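Local atomic coordinates of dihydrodipicolinate synthase (Bacillus clausii KSM-K16, PDB entry 3E96), a protein that probably acts as a 4-hydroxy-tetrahydrodipicolinate synthase, a TIM-barrel lyase of the DapA family that condenses pyruvate with aspartate semialdehyde in lysine biosynthesis. Residues G17-P22 / D48-C53; I42-I47 / H79-V84; N171-F176 / W204-K209. All coordinates share one frame; numbering follows the deposited sequence.

Contact 1: residues G17-P22 / D48-C53; sequences GIPITP and DVIVPC
Gly17 is gripped on both its polar backbone atoms by segment 48-53, joining the end of strand 15-17 to strand 49-50, the first two strands of the parallel (beta/alpha)8 barrel. Gly17 N donates to Val49 O over 2.8 Å with an N-H...O angle of 154°, and Gly17 O accepts from Val51 N, also at 2.8 Å. Ile50 CA adds a CA-H...O contact to the same Gly17 O at 3.3 Å. The backbone of Ile50 bonds to the next strand, 83-88, so the amides on successive residues serve opposite neighbours. Beyond the bridge, Ile18 lies alongside Val51, its CD1 reaching Val51 CB at 3.5 Å; CG1 stands anti to the carbonyl carbon (chi1 -39°), which carries CD1 there. Ile18 also lies next to the predicted pyruvate-binding Thr56, and Val51 next to the predicted Schiff-base Lys167. Pro19 crosses Ile50 at about a right angle, with Pro19 CD 3.8 Å from Ile50 CG1. Pro19 CD also sits 3.3 Å from Val51 O, while the carbonyl of Pro19 bonds to Ser57. Two backbone bonds thus fix the strands at Gly17; Pro19, having no N-H to give, cannot continue the pairing, and apolar packing takes over.

Contact 2: residues I42-I47 / H79-V84; sequences IVDNGI and HGRALV
Val43 and Arg81 cross at about a right angle on the outside of the TIM barrel, where the end of helix 32-43 packs against the turn between helix 64-78 and strand 83-88. Val43 CG2 sits over the centre of one face of the Arg81 guanidinium, 3.4 Å from Arg81 CZ. His79 NE2 lies over the opposite face, offset toward the rim, so the flat group has a methyl on one face and an imidazole nitrogen near the rim of the other. Asp44 comes in obliquely, its carboxylate plane turned 66° from the guanidinium plane. The resulting salt bridge joins Asp44 OD1 to Arg81 NH1 at 2.6 Å; NH1 is set tightly between both carboxylate oxygens, and the fine detail of so close an approach is doubtful. Arg81 reaches this place by a bend at chi3 (-62°). Its other nitrogens look elsewhere: NH2 forms a salt bridge with Asp40, and NE donates to Val78 O, which together fix the rotation of the group. The two carboxylates probably balance the guanidinium charge. The other Val43 methyl meets the next residue, Val43 CG1 standing 3.8 Å from Ala82 CB.

Contact 3: residues N171-F176 / W204-K209; sequences NDLPRF and WHAGAK
Phe176 sets the edge of its ring against Ala206 CB and Ala208 N, at the bend where helix 200-206 ends and the chain turns toward strand 210-213. The contact joins two neighbouring outer helices of the TIM barrel, the start of helix 173-180 and the end of helix 200-206. Phe176 CG stands anti to the backbone N (chi1 176°), and this extends the ring across to the other segment. Phe176 CD2 meets Ala206 CB at 3.8 Å near the ring plane, and Phe176 CZ lies 3.7 Å from Ala208 CB. Ala208 N lies in the plane of the ring, 3.6 Å from Phe176 CE2; a position at the edge excludes an N-H...pi contact over the face. The ring also meets those of Phe203 and Tyr168 at inclined planes, and these aromatic neighbours continue the packing beyond the two segments. Leu173, one turn earlier, makes a looser approach, its CD1 4.3 Å from Ala206 CB.

The start of helix 173-180 and the end of helix 200-206 are both capped. Gly207 takes positive phi in a Schellman motif, and its N bonds back to Trp204 O. The tight turn puts Ala206 and Ala208 together against Phe176, while the carbonyl of Ala206 is taken by Arg181. After the turn, Ala208 O lies above one face of the Trp204 indole, offset toward its rim. On the other helix, Asp172 occupies the N-cap. Arg175, whose guanidinium forms a salt bridge with Asp151, supplies the capping donor from its backbone: Arg175 N reaches Asp172 OD1 at 3.1 Å, approaching from above the carboxylate plane, 52° out of it, through an N-H...O angle of 162°.

Contacts 1 and 2 form one continuous patch of the barrel, with centres about 10 Å apart. Strands 49-50 and 83-88 are neighbours in the sheet, and probable hydrogen bonds link them at Asp48 O to Leu83 N (2.9 Å) and Leu83 O to Ile50 N (3.0 Å); Pro19 CB also packs on Ile42 CD1 at 3.8 Å. Contact 3 lies apart, its centre about 23 Å from that of contact 1 and about 26 Å from that of contact 2, the nearest atoms being about 9 and 12 Å away. Relative to the predicted Schiff-base Lys167, the side chain of Val51 in contact 1 is about 4 Å away, Phe176 in contact 3 about 9 Å and Ile47 in contact 2 about 10 Å.

Contact 1: residues G17-P22 / D48-C53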
ATOM      1  N   GLY B  17     -16.866 -14.617   1.591  1.00 14.97           N
ATOM      2  CA  GLY B  17     -15.727 -15.420   1.181  1.00 14.71           C
ATOM      3  C   GLY B  17     -14.832 -14.655   0.229  1.00 15.32           C
ATOM      4  O   GLY B  17     -15.315 -14.069  -0.743  1.00 13.54           O
ATOM      5  N   ILE B  18     -13.529 -14.654   0.507  1.00 13.03           N
ATOM      6  CA  ILE B  18     -12.568 -13.945  -0.334  1.00 12.81           C
ATOM      7  C   ILE B  18     -11.778 -15.009  -1.072  1.00 12.53           C
ATOM      8  O   ILE B  18     -10.931 -15.680  -0.487  1.00 12.33           O
ATOM      9  CB  ILE B  18     -11.576 -13.104   0.500  1.00 14.12           C
ATOM     10  CG1 ILE B  18     -12.293 -12.446   1.686  1.00 16.65           C
ATOM     11  CG2 ILE B  18     -10.925 -12.052  -0.396  1.00 14.58           C
ATOM     12  CD1 ILE B  18     -13.448 -11.553   1.312  1.00 17.85           C
ATOM     13  N   PRO B  19     -12.023 -15.157  -2.378  1.00 12.21           N
ATOM     14  CA  PRO B  19     -11.331 -16.164  -3.181  1.00 11.44           C
ATOM     15  C   PRO B  19      -9.895 -15.824  -3.521  1.00 12.19           C
ATOM     16  O   PRO B  19      -9.539 -14.657  -3.671  1.00 12.51           O
ATOM     17  CB  PRO B  19     -12.190 -16.237  -4.435  1.00 12.03           C
ATOM     18  CG  PRO B  19     -12.540 -14.776  -4.641  1.00 11.41           C
ATOM     19  CD  PRO B  19     -12.880 -14.304  -3.226  1.00 11.53           C
ATOM     20  N   ILE B  20      -9.071 -16.858  -3.633  1.00 11.25           N
ATOM     21  CA  ILE B  20      -7.689 -16.665  -4.034  1.00 11.37           C
ATOM     22  C   ILE B  20      -7.730 -16.498  -5.550  1.00 12.92           C
ATOM     23  O   ILE B  20      -8.741 -16.806  -6.190  1.00 13.50           O
ATOM     24  CB  ILE B  20      -6.826 -17.914  -3.768  1.00 12.78           C
ATOM     25  CG1 ILE B  20      -7.476 -19.129  -4.447  1.00 13.31           C
ATOM     26  CG2 ILE B  20      -6.652 -18.132  -2.287  1.00 11.94           C
ATOM     27  CD1 ILE B  20      -6.513 -20.275  -4.738  1.00 16.38           C
ATOM     28  N   THR B  21      -6.638 -15.998  -6.116  1.00 12.48           N
ATOM     29  CA  THR B  21      -6.513 -15.885  -7.562  1.00 12.18           C
ATOM     30  C   THR B  21      -5.396 -16.879  -7.876  1.00 13.43           C
ATOM     31  O   THR B  21      -4.221 -16.619  -7.605  1.00 10.97           O
ATOM     32  CB  THR B  21      -6.069 -14.483  -8.026  1.00 13.51           C
ATOM     33  OG1 THR B  21      -7.023 -13.505  -7.593  1.00 11.37           O
ATOM     34  CG2 THR B  21      -5.974 -14.443  -9.554  1.00 12.35           C
ATOM     35  N   PRO B  22      -5.751 -18.054  -8.424  1.00 14.13           N
ATOM     36  CA  PRO B  22      -4.741 -19.065  -8.753  1.00 14.79           C
ATOM     37  C   PRO B  22      -3.742 -18.547  -9.782  1.00 14.67           C
ATOM     38  O   PRO B  22      -4.141 -18.052 -10.834  1.00 14.88           O
ATOM     39  CB  PRO B  22      -5.574 -20.224  -9.312  1.00 14.12           C
ATOM     40  CG  PRO B  22      -6.914 -20.037  -8.655  1.00 15.39           C
ATOM     41  CD  PRO B  22      -7.105 -18.546  -8.723  1.00 14.55           C
ATOM     42  N   ASP B  48     -22.689 -17.306   0.616  1.00 18.13           N
ATOM     43  CA  ASP B  48     -23.569 -16.509  -0.232  1.00 19.27           C
ATOM     44  C   ASP B  48     -23.051 -15.137  -0.651  1.00 18.39           C
ATOM     45  O   ASP B  48     -23.766 -14.375  -1.303  1.00 18.15           O
ATOM     46  CB  ASP B  48     -24.934 -16.358   0.447  1.00 21.46           C
ATOM     47  CG  ASP B  48     -25.492 -17.691   0.933  1.00 24.31           C
ATOM     48  OD1 ASP B  48     -25.372 -18.693   0.197  1.00 23.73           O
ATOM     49  OD2 ASP B  48     -26.052 -17.735   2.048  1.00 26.56           O
ATOM     50  N   VAL B  49     -21.821 -14.817  -0.262  1.00 15.82           N
ATOM     51  CA  VAL B  49     -21.197 -13.553  -0.635  1.00 15.21           C
ATOM     52  C   VAL B  49     -19.757 -13.875  -1.011  1.00 13.99           C
ATOM     53  O   VAL B  49     -19.033 -14.502  -0.236  1.00 14.68           O
ATOM     54  CB  VAL B  49     -21.188 -12.533   0.530  1.00 15.15           C
ATOM     55  CG1 VAL B  49     -20.479 -11.255   0.091  1.00 16.52           C
ATOM     56  CG2 VAL B  49     -22.614 -12.217   0.966  1.00 16.06           C
ATOM     57  N   ILE B  50     -19.349 -13.474  -2.210  1.00 14.67           N
ATOM     58  CA  ILE B  50     -17.986 -13.726  -2.654  1.00 14.48           C
ATOM     59  C   ILE B  50     -17.379 -12.381  -3.035  1.00 15.17           C
ATOM     60  O   ILE B  50     -18.050 -11.525  -3.620  1.00 15.15           O
ATOM     61  CB  ILE B  50     -17.954 -14.729  -3.833  1.00 15.15           C
ATOM     62  CG1 ILE B  50     -16.506 -15.150  -4.103  1.00 15.98           C
ATOM     63  CG2 ILE B  50     -18.621 -14.126  -5.066  1.00 15.91           C
ATOM     64  CD1 ILE B  50     -16.366 -16.325  -5.056  1.00 15.34           C
ATOM     65  N   VAL B  51     -16.109 -12.197  -2.691  1.00 13.68           N
ATOM     66  CA  VAL B  51     -15.444 -10.925  -2.922  1.00 13.02           C
ATOM     67  C   VAL B  51     -14.202 -10.967  -3.809  1.00 13.48           C
ATOM     68  O   VAL B  51     -13.076 -11.010  -3.314  1.00 13.39           O
ATOM     69  CB  VAL B  51     -15.054 -10.290  -1.564  1.00 14.48           C
ATOM     70  CG1 VAL B  51     -14.573  -8.860  -1.758  1.00 13.45           C
ATOM     71  CG2 VAL B  51     -16.243 -10.332  -0.616  1.00 15.00           C
ATOM     72  N   PRO B  52     -14.390 -10.956  -5.136  1.00 13.10           N
ATOM     73  CA  PRO B  52     -13.224 -10.982  -6.022  1.00 12.80           C
ATOM     74  C   PRO B  52     -12.432  -9.692  -5.807  1.00 13.33           C
ATOM     75  O   PRO B  52     -12.988  -8.678  -5.380  1.00 12.85           O
ATOM     76  CB  PRO B  52     -13.845 -11.063  -7.416  1.00 12.05           C
ATOM     77  CG  PRO B  52     -15.185 -10.376  -7.238  1.00 13.04           C
ATOM     78  CD  PRO B  52     -15.646 -10.933  -5.906  1.00 12.41           C
ATOM     79  N   CYS B  53     -11.136  -9.731  -6.096  1.00 12.39           N
ATOM     80  CA  CYS B  53     -10.283  -8.563  -5.914  1.00 11.73           C
ATOM     81  C   CYS B  53     -10.159  -8.153  -4.453  1.00 13.42           C
ATOM     82  O   CYS B  53      -9.969  -6.974  -4.133  1.00 12.34           O
ATOM     83  CB  CYS B  53     -10.796  -7.395  -6.758  1.00 13.10           C
ATOM     84  SG  CYS B  53     -10.409  -7.610  -8.511  1.00 14.36           S
TER

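Contact 2: residues I42-I47 / H79-V84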
ATOM      1  N   ILE B  42     -16.473 -22.462  -3.059  1.00 18.71           N
ATOM      2  CA  ILE B  42     -16.985 -21.472  -2.124  1.00 18.56           C
ATOM      3  C   ILE B  42     -18.509 -21.355  -2.137  1.00 19.89           C
ATOM      4  O   ILE B  42     -19.166 -21.606  -1.124  1.00 19.40           O
ATOM      5  CB  ILE B  42     -16.365 -20.079  -2.412  1.00 17.92           C
ATOM      6  CG1 ILE B  42     -14.870 -20.111  -2.076  1.00 15.78           C
ATOM      7  CG2 ILE B  42     -17.095 -18.995  -1.616  1.00 16.61           C
ATOM      8  CD1 ILE B  42     -14.113 -18.844  -2.446  1.00 16.46           C
ATOM      9  N   VAL B  43     -19.069 -20.993  -3.286  1.00 19.07           N
ATOM     10  CA  VAL B  43     -20.510 -20.795  -3.394  1.00 21.06           C
ATOM     11  C   VAL B  43     -21.382 -22.041  -3.353  1.00 22.01           C
ATOM     12  O   VAL B  43     -22.560 -21.952  -3.016  1.00 22.17           O
ATOM     13  CB  VAL B  43     -20.860 -19.986  -4.660  1.00 19.98           C
ATOM     14  CG1 VAL B  43     -20.136 -18.644  -4.625  1.00 20.31           C
ATOM     15  CG2 VAL B  43     -20.490 -20.769  -5.900  1.00 21.61           C
ATOM     16  N   ASP B  44     -20.821 -23.198  -3.686  1.00 24.55           N
ATOM     17  CA  ASP B  44     -21.602 -24.430  -3.658  1.00 25.96           C
ATOM     18  C   ASP B  44     -21.595 -25.078  -2.286  1.00 26.70           C
ATOM     19  O   ASP B  44     -22.181 -26.148  -2.097  1.00 25.96           O
ATOM     20  CB  ASP B  44     -21.081 -25.438  -4.686  1.00 29.17           C
ATOM     21  CG  ASP B  44     -21.473 -25.078  -6.102  1.00 33.06           C
ATOM     22  OD1 ASP B  44     -22.611 -24.600  -6.292  1.00 35.36           O
ATOM     23  OD2 ASP B  44     -20.655 -25.284  -7.025  1.00 35.92           O
ATOM     24  N   ASN B  45     -20.937 -24.438  -1.324  1.00 25.22           N
ATOM     25  CA  ASN B  45     -20.876 -25.000   0.018  1.00 25.60           C
ATOM     26  C   ASN B  45     -21.366 -24.091   1.137  1.00 24.50           C
ATOM     27  O   ASN B  45     -20.811 -24.102   2.236  1.00 25.03           O
ATOM     28  CB  ASN B  45     -19.456 -25.479   0.329  1.00 25.55           C
ATOM     29  CG  ASN B  45     -19.053 -26.672  -0.510  1.00 28.71           C
ATOM     30  OD1 ASN B  45     -18.376 -26.535  -1.530  1.00 28.79           O
ATOM     31  ND2 ASN B  45     -19.486 -27.858  -0.091  1.00 28.58           N
ATOM     32  N   GLY B  46     -22.397 -23.301   0.856  1.00 23.77           N
ATOM     33  CA  GLY B  46     -22.960 -22.440   1.879  1.00 23.25           C
ATOM     34  C   GLY B  46     -22.562 -20.979   1.949  1.00 22.90           C
ATOM     35  O   GLY B  46     -23.127 -20.243   2.760  1.00 23.78           O
ATOM     36  N   ILE B  47     -21.608 -20.542   1.130  1.00 20.19           N
ATOM     37  CA  ILE B  47     -21.191 -19.140   1.158  1.00 18.89           C
ATOM     38  C   ILE B  47     -22.023 -18.357   0.143  1.00 19.04           C
ATOM     39  O   ILE B  47     -22.055 -18.700  -1.044  1.00 19.10           O
ATOM     40  CB  ILE B  47     -19.687 -18.997   0.836  1.00 18.29           C
ATOM     41  CG1 ILE B  47     -18.877 -19.975   1.694  1.00 16.44           C
ATOM     42  CG2 ILE B  47     -19.230 -17.570   1.112  1.00 16.74           C
ATOM     43  CD1 ILE B  47     -19.107 -19.844   3.189  1.00 16.90           C
ATOM     44  N   HIS B  79     -22.882 -16.923 -11.511  1.00 31.11           N
ATOM     45  CA  HIS B  79     -24.190 -16.866 -12.153  1.00 33.24           C
ATOM     46  C   HIS B  79     -25.386 -16.904 -11.203  1.00 33.49           C
ATOM     47  O   HIS B  79     -26.192 -17.835 -11.232  1.00 34.68           O
ATOM     48  CB  HIS B  79     -24.318 -17.964 -13.223  1.00 34.04           C
ATOM     49  CG  HIS B  79     -24.081 -19.353 -12.718  1.00 34.91           C
ATOM     50  ND1 HIS B  79     -24.904 -19.964 -11.798  1.00 37.32           N
ATOM     51  CD2 HIS B  79     -23.126 -20.260 -13.028  1.00 36.07           C
ATOM     52  CE1 HIS B  79     -24.467 -21.189 -11.564  1.00 37.06           C
ATOM     53  NE2 HIS B  79     -23.390 -21.394 -12.298  1.00 37.38           N
ATOM     54  N   GLY B  80     -25.485 -15.881 -10.357  1.00 33.53           N
ATOM     55  CA  GLY B  80     -26.599 -15.770  -9.428  1.00 31.43           C
ATOM     56  C   GLY B  80     -26.585 -16.559  -8.130  1.00 30.21           C
ATOM     57  O   GLY B  80     -27.432 -16.320  -7.269  1.00 30.27           O
ATOM     58  N   ARG B  81     -25.648 -17.488  -7.971  1.00 28.76           N
ATOM     59  CA  ARG B  81     -25.580 -18.295  -6.754  1.00 26.78           C
ATOM     60  C   ARG B  81     -25.159 -17.529  -5.497  1.00 26.39           C
ATOM     61  O   ARG B  81     -25.304 -18.030  -4.383  1.00 24.81           O
ATOM     62  CB  ARG B  81     -24.637 -19.482  -6.957  1.00 28.05           C
ATOM     63  CG  ARG B  81     -25.152 -20.534  -7.938  1.00 28.88           C
ATOM     64  CD  ARG B  81     -24.181 -21.701  -8.054  1.00 29.16           C
ATOM     65  NE  ARG B  81     -22.880 -21.281  -8.569  1.00 29.87           N
ATOM     66  CZ  ARG B  81     -21.846 -22.098  -8.746  1.00 30.28           C
ATOM     67  NH1 ARG B  81     -21.958 -23.384  -8.448  1.00 30.94           N
ATOM     68  NH2 ARG B  81     -20.698 -21.631  -9.219  1.00 30.80           N
ATOM     69  N   ALA B  82     -24.631 -16.324  -5.671  1.00 23.42           N
ATOM     70  CA  ALA B  82     -24.202 -15.526  -4.528  1.00 22.74           C
ATOM     71  C   ALA B  82     -24.022 -14.074  -4.923  1.00 20.75           C
ATOM     72  O   ALA B  82     -23.944 -13.750  -6.105  1.00 20.52           O
ATOM     73  CB  ALA B  82     -22.883 -16.080  -3.963  1.00 20.82           C
ATOM     74  N   LEU B  83     -23.974 -13.197  -3.928  1.00 19.77           N
ATOM     75  CA  LEU B  83     -23.764 -11.783  -4.189  1.00 18.51           C
ATOM     76  C   LEU B  83     -22.292 -11.629  -4.536  1.00 18.66           C
ATOM     77  O   LEU B  83     -21.437 -12.281  -3.933  1.00 18.77           O
ATOM     78  CB  LEU B  83     -24.080 -10.942  -2.950  1.00 20.00           C
ATOM     79  CG  LEU B  83     -25.552 -10.794  -2.560  1.00 24.02           C
ATOM     80  CD1 LEU B  83     -25.666 -10.002  -1.262  1.00 24.68           C
ATOM     81  CD2 LEU B  83     -26.297 -10.090  -3.685  1.00 23.56           C
ATOM     82  N   VAL B  84     -22.001 -10.777  -5.511  1.00 16.17           N
ATOM     83  CA  VAL B  84     -20.628 -10.534  -5.929  1.00 15.19           C
ATOM     84  C   VAL B  84     -20.237  -9.115  -5.534  1.00 14.41           C
ATOM     85  O   VAL B  84     -20.826  -8.149  -6.011  1.00 14.83           O
ATOM     86  CB  VAL B  84     -20.478 -10.700  -7.457  1.00 14.92           C
ATOM     87  CG1 VAL B  84     -19.059 -10.357  -7.890  1.00 16.24           C
ATOM     88  CG2 VAL B  84     -20.818 -12.130  -7.853  1.00 15.80           C
TER

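Contact 3: residues N171-F176 / W204-K209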
ATOM      1  N   ASN B 171      -8.346  -4.691  15.163  1.00  9.90           N
ATOM      2  CA  ASN B 171      -8.662  -5.609  16.250  1.00 10.68           C
ATOM      3  C   ASN B 171      -8.606  -4.960  17.618  1.00 11.68           C
ATOM      4  O   ASN B 171      -7.862  -5.378  18.503  1.00 11.04           O
ATOM      5  CB  ASN B 171      -7.747  -6.835  16.182  1.00 11.91           C
ATOM      6  CG  ASN B 171      -8.017  -7.679  14.949  1.00 13.72           C
ATOM      7  OD1 ASN B 171      -9.174  -7.844  14.542  1.00 14.24           O
ATOM      8  ND2 ASN B 171      -6.961  -8.222  14.348  1.00 12.45           N
ATOM      9  N   ASP B 172      -9.429  -3.932  17.771  1.00 10.13           N
ATOM     10  CA  ASP B 172      -9.535  -3.179  19.008  1.00 11.85           C
ATOM     11  C   ASP B 172     -11.013  -3.297  19.362  1.00 11.69           C
ATOM     12  O   ASP B 172     -11.841  -2.548  18.842  1.00 11.02           O
ATOM     13  CB  ASP B 172      -9.160  -1.720  18.744  1.00 11.94           C
ATOM     14  CG  ASP B 172      -9.089  -0.898  20.011  1.00 14.08           C
ATOM     15  OD1 ASP B 172      -9.951  -1.089  20.888  1.00 14.01           O
ATOM     16  OD2 ASP B 172      -8.179  -0.051  20.122  1.00 15.29           O
ATOM     17  N   LEU B 173     -11.349  -4.256  20.223  1.00 11.49           N
ATOM     18  CA  LEU B 173     -12.744  -4.486  20.587  1.00 13.30           C
ATOM     19  C   LEU B 173     -13.472  -3.290  21.205  1.00 13.04           C
ATOM     20  O   LEU B 173     -14.612  -3.011  20.835  1.00 13.04           O
ATOM     21  CB  LEU B 173     -12.859  -5.728  21.483  1.00 15.14           C
ATOM     22  CG  LEU B 173     -12.756  -7.082  20.755  1.00 19.78           C
ATOM     23  CD1 LEU B 173     -13.908  -7.237  19.778  1.00 20.30           C
ATOM     24  CD2 LEU B 173     -11.439  -7.188  20.016  1.00 23.52           C
ATOM     25  N   PRO B 174     -12.845  -2.579  22.159  1.00 12.98           N
ATOM     26  CA  PRO B 174     -13.560  -1.428  22.728  1.00 12.98           C
ATOM     27  C   PRO B 174     -13.885  -0.405  21.642  1.00 12.98           C
ATOM     28  O   PRO B 174     -14.969   0.174  21.634  1.00 13.92           O
ATOM     29  CB  PRO B 174     -12.577  -0.887  23.768  1.00 13.93           C
ATOM     30  CG  PRO B 174     -11.900  -2.142  24.246  1.00 14.12           C
ATOM     31  CD  PRO B 174     -11.621  -2.865  22.932  1.00 12.13           C
ATOM     32  N   ARG B 175     -12.948  -0.185  20.719  1.00 13.40           N
ATOM     33  CA  ARG B 175     -13.187   0.760  19.629  1.00 12.54           C
ATOM     34  C   ARG B 175     -14.341   0.293  18.756  1.00 12.87           C
ATOM     35  O   ARG B 175     -15.236   1.070  18.420  1.00 12.41           O
ATOM     36  CB  ARG B 175     -11.950   0.917  18.741  1.00 14.31           C
ATOM     37  CG  ARG B 175     -10.936   1.923  19.232  1.00 14.39           C
ATOM     38  CD  ARG B 175      -9.798   2.080  18.222  1.00 15.02           C
ATOM     39  NE  ARG B 175     -10.200   2.777  16.996  1.00 14.00           N
ATOM     40  CZ  ARG B 175      -9.334   3.259  16.105  1.00 12.74           C
ATOM     41  NH1 ARG B 175      -8.030   3.109  16.305  1.00 12.14           N
ATOM     42  NH2 ARG B 175      -9.761   3.918  15.036  1.00 13.63           N
ATOM     43  N   PHE B 176     -14.312  -0.981  18.376  1.00 10.97           N
ATOM     44  CA  PHE B 176     -15.358  -1.533  17.531  1.00 12.08           C
ATOM     45  C   PHE B 176     -16.725  -1.455  18.211  1.00 12.15           C
ATOM     46  O   PHE B 176     -17.699  -0.999  17.611  1.00 12.63           O
ATOM     47  CB  PHE B 176     -15.038  -2.989  17.157  1.00 11.37           C
ATOM     48  CG  PHE B 176     -16.127  -3.661  16.367  1.00 12.60           C
ATOM     49  CD1 PHE B 176     -16.467  -3.204  15.097  1.00 12.06           C
ATOM     50  CD2 PHE B 176     -16.859  -4.703  16.922  1.00 13.24           C
ATOM     51  CE1 PHE B 176     -17.528  -3.775  14.396  1.00 12.17           C
ATOM     52  CE2 PHE B 176     -17.920  -5.280  16.232  1.00 12.51           C
ATOM     53  CZ  PHE B 176     -18.258  -4.814  14.966  1.00 13.51           C
ATOM     54  N   TRP B 204     -18.403 -10.603  17.101  1.00 13.37           N
ATOM     55  CA  TRP B 204     -19.825 -10.946  17.121  1.00 14.04           C
ATOM     56  C   TRP B 204     -20.476 -10.506  18.425  1.00 14.87           C
ATOM     57  O   TRP B 204     -21.545  -9.891  18.417  1.00 14.52           O
ATOM     58  CB  TRP B 204     -20.016 -12.454  16.918  1.00 14.27           C
ATOM     59  CG  TRP B 204     -21.422 -12.833  16.552  1.00 17.73           C
ATOM     60  CD1 TRP B 204     -22.473 -13.030  17.402  1.00 20.03           C
ATOM     61  CD2 TRP B 204     -21.935 -13.026  15.227  1.00 18.95           C
ATOM     62  NE1 TRP B 204     -23.610 -13.336  16.687  1.00 20.91           N
ATOM     63  CE2 TRP B 204     -23.307 -13.340  15.350  1.00 20.78           C
ATOM     64  CE3 TRP B 204     -21.366 -12.966  13.948  1.00 18.76           C
ATOM     65  CZ2 TRP B 204     -24.122 -13.591  14.238  1.00 21.84           C
ATOM     66  CZ3 TRP B 204     -22.177 -13.216  12.842  1.00 21.30           C
ATOM     67  CH2 TRP B 204     -23.538 -13.524  12.997  1.00 20.36           C
ATOM     68  N   HIS B 205     -19.825 -10.822  19.542  1.00 14.08           N
ATOM     69  CA  HIS B 205     -20.325 -10.443  20.860  1.00 16.31           C
ATOM     70  C   HIS B 205     -20.446  -8.923  20.970  1.00 15.86           C
ATOM     71  O   HIS B 205     -21.347  -8.407  21.637  1.00 16.56           O
ATOM     72  CB  HIS B 205     -19.379 -10.962  21.947  1.00 17.92           C
ATOM     73  CG  HIS B 205     -19.668 -10.416  23.311  1.00 20.35           C
ATOM     74  ND1 HIS B 205     -20.793 -10.760  24.029  1.00 23.42           N
ATOM     75  CD2 HIS B 205     -18.987  -9.532  24.079  1.00 21.96           C
ATOM     76  CE1 HIS B 205     -20.793 -10.112  25.181  1.00 22.64           C
ATOM     77  NE2 HIS B 205     -19.708  -9.360  25.236  1.00 22.06           N
ATOM     78  N   ALA B 206     -19.538  -8.214  20.307  1.00 15.72           N
ATOM     79  CA  ALA B 206     -19.524  -6.755  20.336  1.00 15.18           C
ATOM     80  C   ALA B 206     -20.461  -6.065  19.338  1.00 16.06           C
ATOM     81  O   ALA B 206     -20.596  -4.838  19.367  1.00 16.77           O
ATOM     82  CB  ALA B 206     -18.093  -6.249  20.142  1.00 15.57           C
ATOM     83  N   GLY B 207     -21.094  -6.826  18.449  1.00 15.34           N
ATOM     84  CA  GLY B 207     -22.019  -6.203  17.511  1.00 15.17           C
ATOM     85  C   GLY B 207     -21.940  -6.585  16.042  1.00 15.35           C
ATOM     86  O   GLY B 207     -22.830  -6.228  15.266  1.00 14.46           O
ATOM     87  N   ALA B 208     -20.891  -7.297  15.644  1.00 13.88           N
ATOM     88  CA  ALA B 208     -20.751  -7.694  14.243  1.00 13.89           C
ATOM     89  C   ALA B 208     -21.757  -8.793  13.908  1.00 14.77           C
ATOM     90  O   ALA B 208     -22.086  -9.614  14.761  1.00 14.39           O
ATOM     91  CB  ALA B 208     -19.331  -8.189  13.976  1.00 12.60           C
ATOM     92  N   LYS B 209     -22.238  -8.811  12.666  1.00 13.56           N
ATOM     93  CA  LYS B 209     -23.198  -9.827  12.249  1.00 15.49           C
ATOM     94  C   LYS B 209     -22.736 -10.577  11.005  1.00 16.01           C
ATOM     95  O   LYS B 209     -23.530 -11.222  10.320  1.00 15.13           O
ATOM     96  CB  LYS B 209     -24.574  -9.196  12.008  1.00 17.05           C
ATOM     97  CG  LYS B 209     -25.223  -8.680  13.282  1.00 20.70           C
ATOM     98  CD  LYS B 209     -26.571  -8.045  13.009  1.00 23.25           C
ATOM     99  CE  LYS B 209     -27.202  -7.550  14.299  1.00 26.57           C
ATOM    100  NZ  LYS B 209     -28.558  -6.984  14.065  1.00 29.84           N
TER